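Side-chain contacts in nitroalkane oxidase (Podospora anserina, PDB 3MKH), which oxidises nitroalkanes to aldehydes or ketones with FAD and molecular oxygen, releasing nitrite and hydrogen peroxide after a carbanion forms by removal of a substrate proton: residues S318-Q323 against C367-N372; F289-K294 against Q382-D387; S273-G278 against A329-A334; G13-A18 against V82-S87. One frame throughout, in Å; residues are numbered along the deposited sequence.

Interactions 1, 2 and 3 fall in the C-terminal helical bundle of the acyl-CoA dehydrogenase fold, whereas interaction 4 comes first along the chain and lies in the N-terminal helical domain. Helix 262-298 serves interactions 2 and 3, and helix 311-340 serves 1 and 3. The segments of interaction 3 alternate with those of 1 and of 2, while both segments of interaction 1 fall between the two of interaction 2. Centres of 1 and 2 are 11 Å apart, and they touch through Val370 CG1 and Phe385 CD1 (3.3 Å). The centres of 3 and 4 are 15 Å apart, and Leu276 O meets Val82 CG1, one place where the two helical domains touch. All four reach the second subunit.

Interaction 1 of 4, residues S318-Q323 against C367-N372; sequences SGVKIQ and CTDVIN
In the C-terminal helical bundle of the acyl-CoA dehydrogenase fold, Val320 of helix 311-340 reaches across to Asp369 and Val370 of helix 345-374. The contact is small: the nearest alpha carbons, Val320 CA and Asp369 CA, are 7.4 Å apart, and the two segments bury 105 Å² in all. One methyl makes both contacts. Val320 CG2 lies 3.9 Å from Val370 CG2, the two valine side chains crossing at roughly a right angle. Val320 CG2 is also 3.9 Å from Asp369 CB, the side chains of Val320 and Asp369 sliding past each other in opposite directions. Val320 has CG1 anti to the backbone N (chi1 172°), which leaves CG2 as the branch turned to the other helix; Val370 CG2 likewise sits beside its own backbone N. Asp369 therefore contributes its methylene to the apolar contact, and its carboxylate has a different partner: OD2 forms a salt bridge with Lys365 NZ, one turn back on the same helix. At the end of the second segment Asn372 O makes a weak hydrogen bond to FAD O3B, but the valine pair itself is set back, the Val370 side chain being about 10 Å from the cofactor. Around the pair, Val320 also packs on Phe289 of helix 262-298 and on Ala366, and Val370 on Ala292 of helix 262-298 and Phe385 of helix 385-392, so that members of four helices converge here.

Interaction 2 of 4, residues F289-K294 against Q382-D387; sequences FDAALK and QRPFSD
Beside the contact of Ala291 and Ala292 with Phe385, the shortest polar bonds within the segments are the helix bonds Leu293 N to Phe289 O and Lys294 N to Asp290 O, each 2.9 Å. They belong to the regular turn of helix 262-298 on which the start of the 385-392 region of the C-terminal helical bundle leans. Across the interface the evidence is apolar. Ala291 CB points at the other segment and lies 3.6 Å from Phe385 CE1, approaching the ring obliquely. The neighbouring ring atom, Phe385 CZ, is 3.7 Å from Ala291 O, so the ring end rests on backbone as well as on the methyl. Phe385 CG stands beside its own backbone N (chi1 -54°), a torsion that brings the ring back to the helix although the residue's CB does not point there. Pro384 adds a second layer: its CG is 3.9 Å from Ala291 CB and also covers one face of the Phe385 ring, 4.3 Å above its centre. The Phe385 side chain also packs on Val370, Ile371 and Val374 of helix 345-374, the last an FAD-binding residue. A serine in place of Phe385 would probably open a gap between Ala291 and helix 345-374 and leave Pro384 CG without the ring beneath it. The flanking charges tie the contact outward: Asp387 OD2 forms a salt bridge with Arg30 of helix 9-33, and Asp290 OD1 accepts a hydrogen bond from Trp422 of the second subunit. At the ring's edge, near its plane, Ala292 N approaches Phe385 CE1 to 3.7 Å.

Interaction 3 of 4, residues S273-G278 against A329-A334; sequences SAVLVG and ALTWKA
Helix segments 273-278 and 329-334 run nearly antiparallel, with 157° between their N-to-C directions and axes approaching to 9.0 Å. Their backbones come closest at Gly278 and Thr331, whose CA atoms are 5.5 Å apart. The threonine fills this narrow place with both branches. Its OG1 sits 3.4 Å from Gly278 C, and a beta carbon built on that glycine would clash with OG1; the absence of a side chain is what admits the hydroxyl. With OG1 beside the backbone N (chi1 -67°), Thr331 CG2 is anti to it and meets Val275 O at 3.5 Å. The pair of helices belongs to the C-terminal bundle of the acyl-CoA dehydrogenase fold. The hydroxyl is not left unpaired in this buried spot, since OG1 hydrogen-bonds Ala327 O one turn back. Replacing Thr331 with alanine removes both OG1 and CG2, which would probably open a gap against Val275 O and Gly278 and leave Ala327 O without its hydroxyl partner. A turn further on, Val275 CG2 rests 4.2 Å from Ala334 CB, while Val275 CG1 lies 3.9 Å from Thr331 O. Elsewhere on segment 273-278, Ser273 OG hydrogen-bonds Asp399 OD1, the inferred proton acceptor.

Interaction 4 of 4, residues G13-A18 against V82-S87; sequences GTYQAA and VEECYS
Ala18 of helix 9-33 and Glu84 of helix 75-88 form the tight half of this contact, while Tyr15 and a water make its looser half. On the tight side the nearest alpha carbons, Ala18 CA and Glu84 CA, are 6.2 Å apart, and the methyl Ala18 CB stands 3.8 Å from Glu84 CB. The next methylene, Glu84 CG, lies 3.6 Å from Ala18 C, so the glutamate's aliphatic part is laid against backbone as well as methyl. Here the chain runs anti to the backbone N and then bends at chi2 (60°), which turns the carboxylate toward Tyr15. Across that looser side the approach is wider: Tyr15 CE1 is 4.0 Å from Glu84 OE1, with ring and carboxylate planes 86° apart and the oxygen lying obliquely to the ring. A water bridges the two side chains, 2.6 Å from Tyr15 OH and 2.8 Å from Glu84 OE1, to which it donates. Glu84 OE1 is also held by a salt bridge from Arg286 NH2, so this buried oxygen has both a water and a charged partner, and it probably stays ionised. Within helix 75-88, Ser87 OG donates to Glu84 O at 2.8 Å, with the donor tilted 22° from the carbonyl plane. The partly exposed Tyr15 stacks on Tyr426 of the second subunit. In the N-terminal domain, helix 75-88 is tied to helix 262-298 through the salt bridge of Glu84 with Arg286, and its Cys85 packs on Ala93 and Phe97 of helix 90-109.

Interaction 1 of 4, residues S318-Q323 against C367-N372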
loop_
_atom_site.group_PDB
_atom_site.type_symbol
_atom_site.label_atom_id
_atom_site.label_comp_id
_atom_site.label_asym_id
_atom_site.label_seq_id
_atom_site.Cartn_x
_atom_site.Cartn_y
_atom_site.Cartn_z
ATOM N N SER A 318 -3.366 14.902 -6.022
ATOM C CA SER A 318 -3.835 14.278 -7.249
ATOM C C SER A 318 -4.102 12.792 -7.001
ATOM O O SER A 318 -5.033 12.219 -7.570
ATOM C CB SER A 318 -2.866 14.521 -8.424
ATOM O OG SER A 318 -1.625 13.881 -8.215
ATOM N N GLY A 319 -3.314 12.174 -6.124
ATOM C CA GLY A 319 -3.575 10.800 -5.735
ATOM C C GLY A 319 -4.966 10.641 -5.125
ATOM O O GLY A 319 -5.717 9.743 -5.486
ATOM N N VAL A 320 -5.315 11.527 -4.197
ATOM C CA VAL A 320 -6.660 11.523 -3.645
ATOM C C VAL A 320 -7.722 11.754 -4.728
ATOM O O VAL A 320 -8.739 11.081 -4.742
ATOM C CB VAL A 320 -6.824 12.577 -2.529
ATOM C CG1 VAL A 320 -8.290 12.665 -2.114
ATOM C CG2 VAL A 320 -5.926 12.233 -1.323
ATOM N N LYS A 321 -7.492 12.714 -5.627
ATOM C CA LYS A 321 -8.457 12.979 -6.707
ATOM C C LYS A 321 -8.684 11.732 -7.576
ATOM O O LYS A 321 -9.815 11.375 -7.921
ATOM C CB LYS A 321 -7.985 14.154 -7.571
ATOM C CG LYS A 321 -9.016 14.661 -8.594
ATOM C CD LYS A 321 -10.294 15.102 -7.925
ATOM C CE LYS A 321 -11.040 16.127 -8.770
ATOM N NZ LYS A 321 -11.469 15.583 -10.095
ATOM N N ILE A 322 -7.601 11.059 -7.932
ATOM C CA ILE A 322 -7.721 9.865 -8.759
ATOM C C ILE A 322 -8.566 8.793 -8.072
ATOM O O ILE A 322 -9.485 8.219 -8.667
ATOM C CB ILE A 322 -6.335 9.308 -9.110
ATOM C CG1 ILE A 322 -5.651 10.237 -10.131
ATOM C CG2 ILE A 322 -6.467 7.887 -9.647
ATOM C CD1 ILE A 322 -4.129 10.228 -10.080
ATOM N N GLN A 323 -8.255 8.517 -6.811
ATOM C CA GLN A 323 -8.991 7.500 -6.060
ATOM C C GLN A 323 -10.472 7.839 -5.944
ATOM O O GLN A 323 -11.334 6.942 -6.006
ATOM C CB GLN A 323 -8.363 7.311 -4.676
ATOM C CG GLN A 323 -6.937 6.709 -4.723
ATOM C CD GLN A 323 -6.942 5.261 -5.192
ATOM O OE1 GLN A 323 -7.786 4.463 -4.770
ATOM N NE2 GLN A 323 -5.997 4.916 -6.060
ATOM N N CYS A 367 -8.119 10.367 3.712
ATOM C CA CYS A 367 -8.060 11.241 4.873
ATOM C C CYS A 367 -6.649 11.264 5.477
ATOM O O CYS A 367 -6.161 12.327 5.875
ATOM C CB CYS A 367 -9.127 10.860 5.904
ATOM S SG CYS A 367 -10.821 11.259 5.376
ATOM N N THR A 368 -5.984 10.107 5.518
ATOM C CA THR A 368 -4.621 10.061 6.057
ATOM C C THR A 368 -3.650 10.773 5.116
ATOM O O THR A 368 -2.757 11.487 5.573
ATOM C CB THR A 368 -4.127 8.605 6.403
ATOM O OG1 THR A 368 -4.331 7.727 5.287
ATOM C CG2 THR A 368 -4.901 8.058 7.587
ATOM N N ASP A 369 -3.834 10.585 3.807
ATOM C CA ASP A 369 -3.007 11.278 2.813
ATOM C C ASP A 369 -3.151 12.785 2.927
ATOM O O ASP A 369 -2.171 13.526 2.851
ATOM C CB ASP A 369 -3.399 10.876 1.386
ATOM C CG ASP A 369 -2.719 9.610 0.922
ATOM O OD1 ASP A 369 -1.776 9.149 1.599
ATOM O OD2 ASP A 369 -3.124 9.077 -0.138
ATOM N N VAL A 370 -4.390 13.249 3.067
ATOM C CA VAL A 370 -4.630 14.680 3.147
ATOM C C VAL A 370 -4.033 15.295 4.425
ATOM O O VAL A 370 -3.514 16.413 4.416
ATOM C CB VAL A 370 -6.141 14.968 3.011
ATOM C CG1 VAL A 370 -6.475 16.287 3.591
ATOM C CG2 VAL A 370 -6.545 14.864 1.524
ATOM N N ILE A 371 -4.096 14.559 5.524
ATOM C CA ILE A 371 -3.451 15.000 6.763
ATOM C C ILE A 371 -1.933 15.189 6.550
ATOM O O ILE A 371 -1.353 16.191 6.957
ATOM C CB ILE A 371 -3.766 14.014 7.902
ATOM C CG1 ILE A 371 -5.191 14.275 8.421
ATOM C CG2 ILE A 371 -2.730 14.100 9.031
ATOM C CD1 ILE A 371 -5.762 13.125 9.259
ATOM N N ASN A 372 -1.296 14.240 5.880
ATOM C CA ASN A 372 0.136 14.375 5.594
ATOM C C ASN A 372 0.466 15.561 4.682
ATOM O O ASN A 372 1.489 16.233 4.856
ATOM C CB ASN A 372 0.685 13.058 5.031
ATOM C CG ASN A 372 0.758 11.979 6.092
ATOM O OD1 ASN A 372 0.849 12.298 7.267
ATOM N ND2 ASN A 372 0.674 10.708 5.698
#

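Interaction 2 of 4, residues F289-K294 against Q382-D387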
loop_
_atom_site.group_PDB
_atom_site.type_symbol
_atom_site.label_atom_id
_atom_site.label_comp_id
_atom_site.label_asym_id
_atom_site.label_seq_id
_atom_site.Cartn_x
_atom_site.Cartn_y
_atom_site.Cartn_z
ATOM N N PHE A 289 -10.556 16.215 -0.191
ATOM C CA PHE A 289 -9.872 16.837 -1.323
ATOM C C PHE A 289 -10.158 18.341 -1.375
ATOM O O PHE A 289 -9.241 19.149 -1.506
ATOM C CB PHE A 289 -10.288 16.187 -2.643
ATOM C CG PHE A 289 -9.670 16.840 -3.843
ATOM C CD1 PHE A 289 -8.434 16.419 -4.321
ATOM C CD2 PHE A 289 -10.306 17.895 -4.475
ATOM C CE1 PHE A 289 -7.850 17.036 -5.429
ATOM C CE2 PHE A 289 -9.737 18.518 -5.572
ATOM C CZ PHE A 289 -8.501 18.084 -6.053
ATOM N N ASP A 290 -11.430 18.715 -1.279
ATOM C CA ASP A 290 -11.817 20.126 -1.321
ATOM C C ASP A 290 -11.178 20.958 -0.220
ATOM O O ASP A 290 -10.731 22.079 -0.470
ATOM C CB ASP A 290 -13.333 20.274 -1.227
ATOM C CG ASP A 290 -14.052 19.890 -2.528
ATOM O OD1 ASP A 290 -13.389 19.640 -3.558
ATOM O OD2 ASP A 290 -15.294 19.843 -2.509
ATOM N N ALA A 291 -11.166 20.430 1.002
ATOM C CA ALA A 291 -10.592 21.167 2.128
ATOM C C ALA A 291 -9.070 21.349 1.989
ATOM O O ALA A 291 -8.529 22.406 2.312
ATOM C CB ALA A 291 -10.946 20.487 3.449
ATOM N N ALA A 292 -8.388 20.325 1.497
ATOM C CA ALA A 292 -6.940 20.412 1.264
ATOM C C ALA A 292 -6.596 21.371 0.119
ATOM O O ALA A 292 -5.637 22.153 0.211
ATOM C CB ALA A 292 -6.349 19.019 0.995
ATOM N N LEU A 293 -7.377 21.311 -0.954
ATOM C CA LEU A 293 -7.184 22.205 -2.095
ATOM C C LEU A 293 -7.423 23.647 -1.668
ATOM O O LEU A 293 -6.681 24.547 -2.045
ATOM C CB LEU A 293 -8.120 21.826 -3.253
ATOM C CG LEU A 293 -7.897 22.530 -4.596
ATOM C CD1 LEU A 293 -6.557 22.137 -5.186
ATOM C CD2 LEU A 293 -9.014 22.162 -5.567
ATOM N N LYS A 294 -8.453 23.861 -0.858
ATOM C CA LYS A 294 -8.745 25.186 -0.323
ATOM C C LYS A 294 -7.569 25.718 0.507
ATOM O O LYS A 294 -7.143 26.862 0.349
ATOM C CB LYS A 294 -10.007 25.135 0.535
ATOM C CG LYS A 294 -10.487 26.495 1.050
ATOM C CD LYS A 294 -11.905 26.364 1.626
ATOM C CE LYS A 294 -12.609 27.714 1.757
ATOM N NZ LYS A 294 -11.948 28.600 2.752
ATOM N N GLN A 382 -9.743 23.030 14.998
ATOM C CA GLN A 382 -10.419 24.104 14.268
ATOM C C GLN A 382 -10.589 23.766 12.777
ATOM O O GLN A 382 -11.473 24.296 12.113
ATOM C CB GLN A 382 -9.697 25.455 14.432
ATOM C CG GLN A 382 -10.439 26.394 15.357
ATOM C CD GLN A 382 -9.843 27.792 15.447
ATOM O OE1 GLN A 382 -10.213 28.555 16.335
ATOM N NE2 GLN A 382 -8.939 28.140 14.532
ATOM N N ARG A 383 -9.743 22.884 12.260
ATOM C CA ARG A 383 -9.796 22.508 10.857
ATOM C C ARG A 383 -10.532 21.161 10.736
ATOM O O ARG A 383 -10.657 20.446 11.717
ATOM C CB ARG A 383 -8.373 22.441 10.276
ATOM C CG ARG A 383 -7.600 23.769 10.333
ATOM C CD ARG A 383 -6.297 23.705 9.507
ATOM N NE ARG A 383 -5.506 24.923 9.687
ATOM C CZ ARG A 383 -5.626 26.004 8.924
ATOM N NH1 ARG A 383 -6.501 26.023 7.920
ATOM N NH2 ARG A 383 -4.872 27.067 9.165
ATOM N N PRO A 384 -11.043 20.827 9.538
ATOM C CA PRO A 384 -11.943 19.670 9.400
ATOM C C PRO A 384 -11.274 18.303 9.259
ATOM O O PRO A 384 -11.999 17.314 9.264
ATOM C CB PRO A 384 -12.690 19.976 8.103
ATOM C CG PRO A 384 -11.672 20.717 7.274
ATOM C CD PRO A 384 -10.948 21.601 8.284
ATOM N N PHE A 385 -9.946 18.245 9.138
ATOM C CA PHE A 385 -9.271 17.012 8.725
ATOM C C PHE A 385 -9.356 15.878 9.740
ATOM O O PHE A 385 -9.519 14.724 9.357
ATOM C CB PHE A 385 -7.822 17.308 8.311
ATOM C CG PHE A 385 -7.727 18.379 7.254
ATOM C CD1 PHE A 385 -8.020 18.084 5.934
ATOM C CD2 PHE A 385 -7.408 19.680 7.590
ATOM C CE1 PHE A 385 -7.966 19.070 4.955
ATOM C CE2 PHE A 385 -7.365 20.678 6.623
ATOM C CZ PHE A 385 -7.634 20.361 5.296
ATOM N N SER A 386 -9.267 16.199 11.026
ATOM C CA SER A 386 -9.372 15.162 12.046
ATOM C C SER A 386 -10.770 14.529 12.044
ATOM O O SER A 386 -10.908 13.307 12.077
ATOM C CB SER A 386 -9.038 15.729 13.430
ATOM O OG SER A 386 -9.198 14.749 14.431
ATOM N N ASP A 387 -11.799 15.366 12.001
ATOM C CA ASP A 387 -13.169 14.867 11.978
ATOM C C ASP A 387 -13.423 14.025 10.733
ATOM O O ASP A 387 -14.152 13.032 10.798
ATOM C CB ASP A 387 -14.172 16.015 12.024
ATOM C CG ASP A 387 -14.307 16.622 13.411
ATOM O OD1 ASP A 387 -13.768 16.037 14.386
ATOM O OD2 ASP A 387 -14.964 17.681 13.514
#

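Interaction 3 of 4, residues S273-G278 against A329-A334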
loop_
_atom_site.group_PDB
_atom_site.type_symbol
_atom_site.label_atom_id
_atom_site.label_comp_id
_atom_site.label_asym_id
_atom_site.label_seq_id
_atom_site.Cartn_x
_atom_site.Cartn_y
_atom_site.Cartn_z
ATOM N N SER A 273 -27.466 -1.157 0.894
ATOM C CA SER A 273 -26.758 -0.216 1.759
ATOM C C SER A 273 -25.269 -0.152 1.395
ATOM O O SER A 273 -24.632 0.896 1.535
ATOM C CB SER A 273 -26.931 -0.584 3.234
ATOM O OG SER A 273 -26.272 -1.806 3.529
ATOM N N ALA A 274 -24.728 -1.279 0.932
ATOM C CA ALA A 274 -23.326 -1.356 0.498
ATOM C C ALA A 274 -23.018 -0.327 -0.601
ATOM O O ALA A 274 -21.953 0.300 -0.608
ATOM C CB ALA A 274 -22.996 -2.780 0.009
ATOM N N VAL A 275 -23.948 -0.174 -1.537
ATOM C CA VAL A 275 -23.794 0.812 -2.608
ATOM C C VAL A 275 -23.726 2.212 -2.009
ATOM O O VAL A 275 -22.898 3.036 -2.398
ATOM C CB VAL A 275 -24.963 0.732 -3.635
ATOM C CG1 VAL A 275 -24.859 1.847 -4.692
ATOM C CG2 VAL A 275 -25.006 -0.648 -4.310
ATOM N N LEU A 276 -24.597 2.470 -1.039
ATOM C CA LEU A 276 -24.704 3.799 -0.445
ATOM C C LEU A 276 -23.507 4.108 0.452
ATOM O O LEU A 276 -23.126 5.260 0.593
ATOM C CB LEU A 276 -26.023 3.949 0.312
ATOM C CG LEU A 276 -27.210 4.505 -0.501
ATOM C CD1 LEU A 276 -27.052 4.374 -2.013
ATOM C CD2 LEU A 276 -28.537 3.969 -0.022
ATOM N N VAL A 277 -22.914 3.073 1.042
ATOM C CA VAL A 277 -21.646 3.228 1.755
ATOM C C VAL A 277 -20.526 3.644 0.793
ATOM O O VAL A 277 -19.644 4.442 1.147
ATOM C CB VAL A 277 -21.251 1.951 2.550
ATOM C CG1 VAL A 277 -19.791 2.041 3.034
ATOM C CG2 VAL A 277 -22.198 1.766 3.743
ATOM N N GLY A 278 -20.573 3.114 -0.427
ATOM C CA GLY A 278 -19.674 3.568 -1.477
ATOM C C GLY A 278 -19.807 5.075 -1.619
ATOM O O GLY A 278 -18.826 5.836 -1.572
ATOM N N ALA A 329 -17.079 6.288 -9.840
ATOM C CA ALA A 329 -17.341 5.483 -11.033
ATOM C C ALA A 329 -17.803 4.079 -10.646
ATOM O O ALA A 329 -18.801 3.574 -11.178
ATOM C CB ALA A 329 -16.078 5.424 -11.909
ATOM N N LEU A 330 -17.076 3.458 -9.711
ATOM C CA LEU A 330 -17.419 2.132 -9.211
ATOM C C LEU A 330 -18.766 2.141 -8.483
ATOM O O LEU A 330 -19.603 1.263 -8.701
ATOM C CB LEU A 330 -16.315 1.581 -8.283
ATOM C CG LEU A 330 -16.664 0.210 -7.679
ATOM C CD1 LEU A 330 -16.959 -0.784 -8.777
ATOM C CD2 LEU A 330 -15.551 -0.321 -6.780
ATOM N N THR A 331 -18.973 3.134 -7.614
ATOM C CA THR A 331 -20.240 3.230 -6.896
ATOM C C THR A 331 -21.424 3.337 -7.875
ATOM O O THR A 331 -22.454 2.691 -7.686
ATOM C CB THR A 331 -20.259 4.416 -5.910
ATOM O OG1 THR A 331 -19.324 4.165 -4.856
ATOM C CG2 THR A 331 -21.642 4.585 -5.301
ATOM N N TRP A 332 -21.287 4.169 -8.903
ATOM C CA TRP A 332 -22.391 4.347 -9.865
ATOM C C TRP A 332 -22.626 3.088 -10.712
ATOM O O TRP A 332 -23.767 2.737 -11.030
ATOM C CB TRP A 332 -22.145 5.566 -10.751
ATOM C CG TRP A 332 -22.354 6.879 -10.023
ATOM C CD1 TRP A 332 -22.510 7.061 -8.673
ATOM C CD2 TRP A 332 -22.446 8.182 -10.611
ATOM N NE1 TRP A 332 -22.687 8.399 -8.387
ATOM C CE2 TRP A 332 -22.653 9.107 -9.559
ATOM C CE3 TRP A 332 -22.379 8.658 -11.927
ATOM C CZ2 TRP A 332 -22.786 10.479 -9.783
ATOM C CZ3 TRP A 332 -22.505 10.023 -12.146
ATOM C CH2 TRP A 332 -22.712 10.915 -11.078
ATOM N N LYS A 333 -21.548 2.406 -11.081
ATOM C CA LYS A 333 -21.695 1.129 -11.788
ATOM C C LYS A 333 -22.495 0.130 -10.940
ATOM O O LYS A 333 -23.432 -0.515 -11.430
ATOM C CB LYS A 333 -20.322 0.558 -12.189
ATOM C CG LYS A 333 -20.361 -0.889 -12.664
ATOM C CD LYS A 333 -21.182 -1.066 -13.938
ATOM C CE LYS A 333 -21.335 -2.579 -14.277
ATOM N NZ LYS A 333 -22.077 -2.869 -15.540
ATOM N N ALA A 334 -22.125 -0.001 -9.669
ATOM C CA ALA A 334 -22.829 -0.896 -8.760
ATOM C C ALA A 334 -24.281 -0.459 -8.585
ATOM O O ALA A 334 -25.179 -1.294 -8.546
ATOM C CB ALA A 334 -22.124 -0.954 -7.387
#

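Interaction 4 of 4, residues G13-A18 against V82-S87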
loop_
_atom_site.group_PDB
_atom_site.type_symbol
_atom_site.label_atom_id
_atom_site.label_comp_id
_atom_site.label_asym_id
_atom_site.label_seq_id
_atom_site.Cartn_x
_atom_site.Cartn_y
_atom_site.Cartn_z
ATOM N N GLY A 13 -31.531 17.255 -11.085
ATOM C CA GLY A 13 -32.462 17.772 -10.102
ATOM C C GLY A 13 -32.164 17.220 -8.719
ATOM O O GLY A 13 -32.158 17.950 -7.719
ATOM N N THR A 14 -31.896 15.921 -8.662
ATOM C CA THR A 14 -31.546 15.280 -7.406
ATOM C C THR A 14 -30.280 15.893 -6.812
ATOM O O THR A 14 -30.241 16.191 -5.625
ATOM C CB THR A 14 -31.378 13.758 -7.585
ATOM O OG1 THR A 14 -32.643 13.187 -7.943
ATOM C CG2 THR A 14 -30.886 13.106 -6.300
ATOM N N TYR A 15 -29.262 16.089 -7.644
ATOM C CA TYR A 15 -28.015 16.714 -7.200
ATOM C C TYR A 15 -28.269 18.103 -6.615
ATOM O O TYR A 15 -27.791 18.423 -5.530
ATOM C CB TYR A 15 -27.012 16.808 -8.352
ATOM C CG TYR A 15 -25.702 17.491 -7.991
ATOM C CD1 TYR A 15 -24.897 17.003 -6.965
ATOM C CD2 TYR A 15 -25.271 18.622 -8.673
ATOM C CE1 TYR A 15 -23.704 17.622 -6.629
ATOM C CE2 TYR A 15 -24.067 19.256 -8.344
ATOM C CZ TYR A 15 -23.290 18.749 -7.326
ATOM O OH TYR A 15 -22.091 19.342 -6.995
ATOM N N GLN A 16 -29.028 18.926 -7.334
ATOM C CA GLN A 16 -29.315 20.280 -6.865
ATOM C C GLN A 16 -30.132 20.289 -5.570
ATOM O O GLN A 16 -29.832 21.061 -4.647
ATOM C CB GLN A 16 -29.998 21.111 -7.959
ATOM C CG GLN A 16 -29.096 21.401 -9.149
ATOM C CD GLN A 16 -27.805 22.090 -8.741
ATOM O OE1 GLN A 16 -27.766 22.847 -7.759
ATOM N NE2 GLN A 16 -26.735 21.829 -9.487
ATOM N N ALA A 17 -31.144 19.431 -5.491
ATOM C CA ALA A 17 -31.918 19.298 -4.254
ATOM C C ALA A 17 -31.042 18.818 -3.089
ATOM O O ALA A 17 -31.199 19.276 -1.954
ATOM C CB ALA A 17 -33.096 18.347 -4.450
ATOM N N ALA A 18 -30.130 17.891 -3.369
ATOM C CA ALA A 18 -29.227 17.383 -2.330
ATOM C C ALA A 18 -28.346 18.508 -1.773
ATOM O O ALA A 18 -28.161 18.626 -0.559
ATOM C CB ALA A 18 -28.369 16.251 -2.878
ATOM N N VAL A 82 -26.595 10.865 -1.152
ATOM C CA VAL A 82 -25.723 10.453 -0.051
ATOM C C VAL A 82 -24.312 11.061 -0.149
ATOM O O VAL A 82 -23.742 11.492 0.862
ATOM C CB VAL A 82 -25.646 8.912 0.060
ATOM C CG1 VAL A 82 -24.570 8.502 1.033
ATOM C CG2 VAL A 82 -26.997 8.351 0.504
ATOM N N GLU A 83 -23.755 11.102 -1.360
ATOM C CA GLU A 83 -22.431 11.685 -1.559
ATOM C C GLU A 83 -22.433 13.153 -1.129
ATOM O O GLU A 83 -21.557 13.602 -0.379
ATOM C CB GLU A 83 -21.953 11.554 -3.033
ATOM C CG GLU A 83 -20.643 12.333 -3.306
ATOM C CD GLU A 83 -20.279 12.475 -4.796
ATOM O OE1 GLU A 83 -20.852 11.747 -5.633
ATOM O OE2 GLU A 83 -19.415 13.330 -5.124
ATOM N N GLU A 84 -23.418 13.904 -1.611
ATOM C CA GLU A 84 -23.507 15.303 -1.260
ATOM C C GLU A 84 -23.662 15.489 0.263
ATOM O O GLU A 84 -22.967 16.307 0.867
ATOM C CB GLU A 84 -24.663 15.976 -2.022
ATOM C CG GLU A 84 -24.877 17.453 -1.643
ATOM C CD GLU A 84 -23.650 18.333 -1.915
ATOM O OE1 GLU A 84 -22.802 17.981 -2.772
ATOM O OE2 GLU A 84 -23.544 19.388 -1.271
ATOM N N CYS A 85 -24.570 14.736 0.881
ATOM C CA CYS A 85 -24.802 14.894 2.320
ATOM C C CYS A 85 -23.559 14.584 3.139
ATOM O O CYS A 85 -23.219 15.331 4.065
ATOM C CB CYS A 85 -25.981 14.047 2.800
ATOM S SG CYS A 85 -27.546 14.633 2.172
ATOM N N TYR A 86 -22.871 13.503 2.792
ATOM C CA TYR A 86 -21.649 13.139 3.488
ATOM C C TYR A 86 -20.487 14.098 3.263
ATOM O O TYR A 86 -19.598 14.213 4.112
ATOM C CB TYR A 86 -21.230 11.686 3.196
ATOM C CG TYR A 86 -21.512 10.792 4.370
ATOM C CD1 TYR A 86 -22.815 10.631 4.826
ATOM C CD2 TYR A 86 -20.489 10.157 5.058
ATOM C CE1 TYR A 86 -23.102 9.844 5.914
ATOM C CE2 TYR A 86 -20.769 9.358 6.175
ATOM C CZ TYR A 86 -22.083 9.212 6.582
ATOM O OH TYR A 86 -22.411 8.431 7.663
ATOM N N SER A 87 -20.487 14.800 2.139
ATOM C CA SER A 87 -19.436 15.768 1.905
ATOM C C SER A 87 -19.646 16.980 2.809
ATOM O O SER A 87 -18.752 17.804 2.964
ATOM C CB SER A 87 -19.404 16.206 0.432
ATOM O OG SER A 87 -20.431 17.152 0.149
HETATM O O HOH W 1 -21.833 19.944 -4.453
#